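Local coordinates for protein O-methyltransferase (Coxiella burnetii, PDB 3TR6) that probably transfers a methyl group from S-adenosylmethionine to a hydroxyl oxygen of an acceptor substrate, at residues 149-154 / 191-196. Numbering follows the deposited sequence.
Sequences DKANTD and NQLIRL. With SAH (S-adenosyl-L-homocysteine), chain C.
Leu193 and Ile194, neighbours on helix 189-203, reach across to the start of helix 153-163 and the turn before it, joining two helices of the Rossmann-like methyltransferase fold. Leu193 approaches with one methyl group: CD1 lies 3.7 Å from the backbone O of Ala151 and 4.4 Å from its CB, although that CB points away from the facing helix. Ile194 uses the end of its longer branch. With CG1 anti to its own carbonyl carbon (chi1 -65°), CD1 is carried to 4.0 Å from Thr153 OG1, and the two side chains cross nearly at right angles. The result is a small van der Waals contact in which methyl groups largely meet oxygens, extended on the same helix by Phe197, which packs on Thr153 and Asp154. Lys150 sets out toward helix 189-203, but its side chain leads away to within about 4 Å of the nickel ion, and NZ is hydrogen-bonded to Ala148 O. On the cofactor side, Asp149 OD1 lies above the adenine plane of S-adenosylhomocysteine, near the N7-C5 bond, and is hydrogen-bonded to Tyr156 OH. The other carboxylate oxygen, OD2, accepts a 2.8 Å hydrogen bond from Asn152 ND2, which arrives nearly along the C-O axis.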
ATOM      1  N   ASP A 149      -6.176  13.833 -17.173  1.00 43.06           N
ATOM      2  CA  ASP A 149      -6.681  13.268 -18.421  1.00 45.61           C
ATOM      3  C   ASP A 149      -5.992  11.939 -18.720  1.00 44.00           C
ATOM      4  O   ASP A 149      -4.764  11.870 -18.798  1.00 42.18           O
ATOM      5  CB  ASP A 149      -6.508  14.255 -19.584  1.00 38.00           C
ATOM      6  CG  ASP A 149      -5.124  14.887 -19.621  1.00 49.37           C
ATOM      7  OD1 ASP A 149      -4.682  15.427 -18.584  1.00 45.60           O
ATOM      8  OD2 ASP A 149      -4.477  14.846 -20.691  1.00 48.39           O
ATOM      9  N   LYS A 150      -6.786  10.886 -18.891  1.00 47.03           N
ATOM     10  CA  LYS A 150      -6.249   9.530 -19.009  1.00 53.36           C
ATOM     11  C   LYS A 150      -5.479   9.288 -20.307  1.00 46.95           C
ATOM     12  O   LYS A 150      -4.608   8.424 -20.363  1.00 49.94           O
ATOM     13  CB  LYS A 150      -7.358   8.484 -18.848  1.00 49.10           C
ATOM     14  CG  LYS A 150      -8.241   8.698 -17.626  1.00 47.57           C
ATOM     15  CD  LYS A 150      -7.426   8.895 -16.353  1.00 43.66           C
ATOM     16  CE  LYS A 150      -8.336   9.234 -15.174  1.00 52.55           C
ATOM     17  NZ  LYS A 150      -7.593   9.787 -14.005  1.00 38.55           N
ATOM     18  N   ALA A 151      -5.801  10.049 -21.347  1.00 47.91           N
ATOM     19  CA  ALA A 151      -5.119   9.900 -22.627  1.00 50.57           C
ATOM     20  C   ALA A 151      -3.610  10.114 -22.483  1.00 53.52           C
ATOM     21  O   ALA A 151      -2.813   9.522 -23.214  1.00 45.81           O
ATOM     22  CB  ALA A 151      -5.700  10.863 -23.655  1.00 40.69           C
ATOM     23  N   ASN A 152      -3.228  10.955 -21.527  1.00 43.81           N
ATOM     24  CA  ASN A 152      -1.830  11.327 -21.347  1.00 42.45           C
ATOM     25  C   ASN A 152      -1.101  10.617 -20.210  1.00 46.65           C
ATOM     26  O   ASN A 152      -0.030  11.065 -19.800  1.00 47.94           O
ATOM     27  CB  ASN A 152      -1.705  12.841 -21.144  1.00 46.12           C
ATOM     28  CG  ASN A 152      -1.704  13.609 -22.449  1.00 46.71           C
ATOM     29  OD1 ASN A 152      -1.199  13.128 -23.464  1.00 41.97           O
ATOM     30  ND2 ASN A 152      -2.265  14.813 -22.427  1.00 40.33           N
ATOM     31  N   THR A 153      -1.655   9.521 -19.695  1.00 39.48           N
ATOM     32  CA  THR A 153      -1.038   8.884 -18.532  1.00 45.93           C
ATOM     33  C   THR A 153       0.357   8.335 -18.836  1.00 42.26           C
ATOM     34  O   THR A 153       1.235   8.385 -17.979  1.00 43.67           O
ATOM     35  CB  THR A 153      -1.917   7.774 -17.879  1.00 45.33           C
ATOM     36  OG1 THR A 153      -1.824   6.566 -18.641  1.00 54.10           O
ATOM     37  CG2 THR A 153      -3.367   8.210 -17.771  1.00 41.02           C
ATOM     38  N   ASP A 154       0.566   7.819 -20.045  1.00 40.92           N
ATOM     39  CA  ASP A 154       1.889   7.309 -20.415  1.00 40.58           C
ATOM     40  C   ASP A 154       2.909   8.440 -20.446  1.00 38.95           C
ATOM     41  O   ASP A 154       3.995   8.322 -19.879  1.00 41.21           O
ATOM     42  CB  ASP A 154       1.865   6.584 -21.763  1.00 42.64           C
ATOM     43  CG  ASP A 154       3.161   5.836 -22.044  1.00 41.50           C
ATOM     44  OD1 ASP A 154       3.307   4.700 -21.551  1.00 39.42           O
ATOM     45  OD2 ASP A 154       4.035   6.385 -22.747  1.00 43.80           O
ATOM     46  N   ASN A 191      -9.944   2.779 -23.026  1.00 57.66           N
ATOM     47  CA  ASN A 191      -9.767   1.464 -22.429  1.00 56.87           C
ATOM     48  C   ASN A 191      -8.555   0.742 -23.007  1.00 52.19           C
ATOM     49  O   ASN A 191      -7.813   0.084 -22.281  1.00 54.25           O
ATOM     50  CB  ASN A 191     -11.027   0.617 -22.595  1.00 54.66           C
ATOM     51  CG  ASN A 191     -11.057  -0.562 -21.652  1.00 53.49           C
ATOM     52  OD1 ASN A 191     -11.287  -0.402 -20.453  1.00 53.88           O
ATOM     53  ND2 ASN A 191     -10.830  -1.756 -22.186  1.00 54.41           N
ATOM     54  N   GLN A 192      -8.351   0.875 -24.312  1.00 54.59           N
ATOM     55  CA  GLN A 192      -7.197   0.266 -24.961  1.00 60.51           C
ATOM     56  C   GLN A 192      -5.885   0.928 -24.530  1.00 50.51           C
ATOM     57  O   GLN A 192      -4.848   0.271 -24.454  1.00 42.02           O
ATOM     58  CB  GLN A 192      -7.352   0.305 -26.483  1.00 65.84           C
ATOM     59  CG  GLN A 192      -8.303  -0.750 -27.038  1.00 72.72           C
ATOM     60  CD  GLN A 192      -7.760  -2.165 -26.896  1.00 79.98           C
ATOM     61  OE1 GLN A 192      -8.282  -2.972 -26.123  1.00 78.17           O
ATOM     62  NE2 GLN A 192      -6.711  -2.473 -27.652  1.00 79.38           N
ATOM     63  N   LEU A 193      -5.939   2.226 -24.247  1.00 52.79           N
ATOM     64  CA  LEU A 193      -4.762   2.951 -23.774  1.00 52.56           C
ATOM     65  C   LEU A 193      -4.311   2.470 -22.399  1.00 50.74           C
ATOM     66  O   LEU A 193      -3.112   2.337 -22.145  1.00 41.12           O
ATOM     67  CB  LEU A 193      -5.023   4.460 -23.730  1.00 47.27           C
ATOM     68  CG  LEU A 193      -4.784   5.235 -25.022  1.00 57.32           C
ATOM     69  CD1 LEU A 193      -4.783   6.724 -24.738  1.00 59.61           C
ATOM     70  CD2 LEU A 193      -3.471   4.814 -25.665  1.00 52.72           C
ATOM     71  N   ILE A 194      -5.274   2.219 -21.517  1.00 45.66           N
ATOM     72  CA  ILE A 194      -4.975   1.791 -20.155  1.00 38.94           C
ATOM     73  C   ILE A 194      -4.556   0.325 -20.109  1.00 39.43           C
ATOM     74  O   ILE A 194      -3.706  -0.059 -19.307  1.00 34.59           O
ATOM     75  CB  ILE A 194      -6.162   2.038 -19.207  1.00 44.60           C
ATOM     76  CG1 ILE A 194      -6.426   3.538 -19.085  1.00 52.03           C
ATOM     77  CG2 ILE A 194      -5.888   1.441 -17.837  1.00 36.22           C
ATOM     78  CD1 ILE A 194      -5.172   4.352 -18.823  1.00 51.68           C
ATOM     79  N   ARG A 195      -5.151  -0.492 -20.971  1.00 41.79           N
ATOM     80  CA  ARG A 195      -4.739  -1.885 -21.081  1.00 42.81           C
ATOM     81  C   ARG A 195      -3.304  -1.951 -21.585  1.00 40.40           C
ATOM     82  O   ARG A 195      -2.489  -2.727 -21.086  1.00 42.32           O
ATOM     83  CB  ARG A 195      -5.678  -2.667 -22.005  1.00 37.57           C
ATOM     84  CG  ARG A 195      -6.991  -3.069 -21.350  1.00 42.26           C
ATOM     85  CD  ARG A 195      -7.876  -3.861 -22.299  1.00 49.56           C
ATOM     86  NE  ARG A 195      -7.140  -4.940 -22.951  1.00 68.62           N
ATOM     87  CZ  ARG A 195      -6.985  -6.158 -22.441  1.00 65.18           C
ATOM     88  NH1 ARG A 195      -7.520  -6.465 -21.266  1.00 51.29           N
ATOM     89  NH2 ARG A 195      -6.294  -7.073 -23.110  1.00 63.26           N
ATOM     90  N   LEU A 196      -2.995  -1.116 -22.570  1.00 40.70           N
ATOM     91  CA  LEU A 196      -1.649  -1.043 -23.112  1.00 41.85           C
ATOM     92  C   LEU A 196      -0.678  -0.531 -22.051  1.00 41.20           C
ATOM     93  O   LEU A 196       0.459  -0.996 -21.963  1.00 39.11           O
ATOM     94  CB  LEU A 196      -1.622  -0.127 -24.338  1.00 43.22           C
ATOM     95  CG  LEU A 196      -0.348  -0.154 -25.184  1.00 52.21           C
ATOM     96  CD1 LEU A 196      -0.130  -1.542 -25.772  1.00 42.72           C
ATOM     97  CD2 LEU A 196      -0.411   0.895 -26.282  1.00 51.49           C
TER
HETATM   98  N   SAH C 224      -7.030  14.014  -7.812  1.00 35.42           N
HETATM   99  CA  SAH C 224      -8.238  14.746  -8.077  1.00 37.43           C
HETATM  100  CB  SAH C 224      -8.966  14.199  -9.293  1.00 29.64           C
HETATM  101  CG  SAH C 224      -8.977  15.075 -10.525  1.00 40.52           C
HETATM  102  SD  SAH C 224     -10.007  14.558 -11.890  1.00 37.09           S
HETATM  103  C   SAH C 224      -9.138  14.679  -6.891  1.00 39.23           C
HETATM  104  O   SAH C 224     -10.365  14.939  -7.034  1.00 39.81           O
HETATM  105  OXT SAH C 224      -8.690  14.367  -5.759  1.00 34.01           O
HETATM  106  C5' SAH C 224      -9.273  15.079 -13.433  1.00 37.87           C
HETATM  107  C4' SAH C 224      -8.765  16.417 -13.493  1.00 44.23           C
HETATM  108  O4' SAH C 224      -7.751  16.509 -14.554  1.00 41.33           O
HETATM  109  C3' SAH C 224      -9.838  17.363 -13.865  1.00 45.83           C
HETATM  110  O3' SAH C 224      -9.947  18.321 -12.895  1.00 43.38           O
HETATM  111  C2' SAH C 224      -9.401  17.967 -15.133  1.00 49.06           C
HETATM  112  O2' SAH C 224      -9.703  19.306 -15.162  1.00 43.11           O
HETATM  113  C1' SAH C 224      -7.930  17.770 -15.119  1.00 46.32           C
HETATM  114  N9  SAH C 224      -7.258  17.840 -16.413  1.00 48.01           N
HETATM  115  C8  SAH C 224      -7.726  17.402 -17.592  1.00 46.66           C
HETATM  116  N7  SAH C 224      -6.792  17.653 -18.524  1.00 42.07           N
HETATM  117  C5  SAH C 224      -5.733  18.247 -17.940  1.00 46.53           C
HETATM  118  C6  SAH C 224      -4.504  18.723 -18.407  1.00 39.75           C
HETATM  119  N6  SAH C 224      -4.158  18.625 -19.789  1.00 34.75           N
HETATM  120  N1  SAH C 224      -3.649  19.278 -17.530  1.00 44.20           N
HETATM  121  C2  SAH C 224      -3.959  19.380 -16.230  1.00 48.99           C
HETATM  122  N3  SAH C 224      -5.129  18.936 -15.753  1.00 42.87           N
HETATM  123  C4  SAH C 224      -6.029  18.368 -16.582  1.00 49.27           C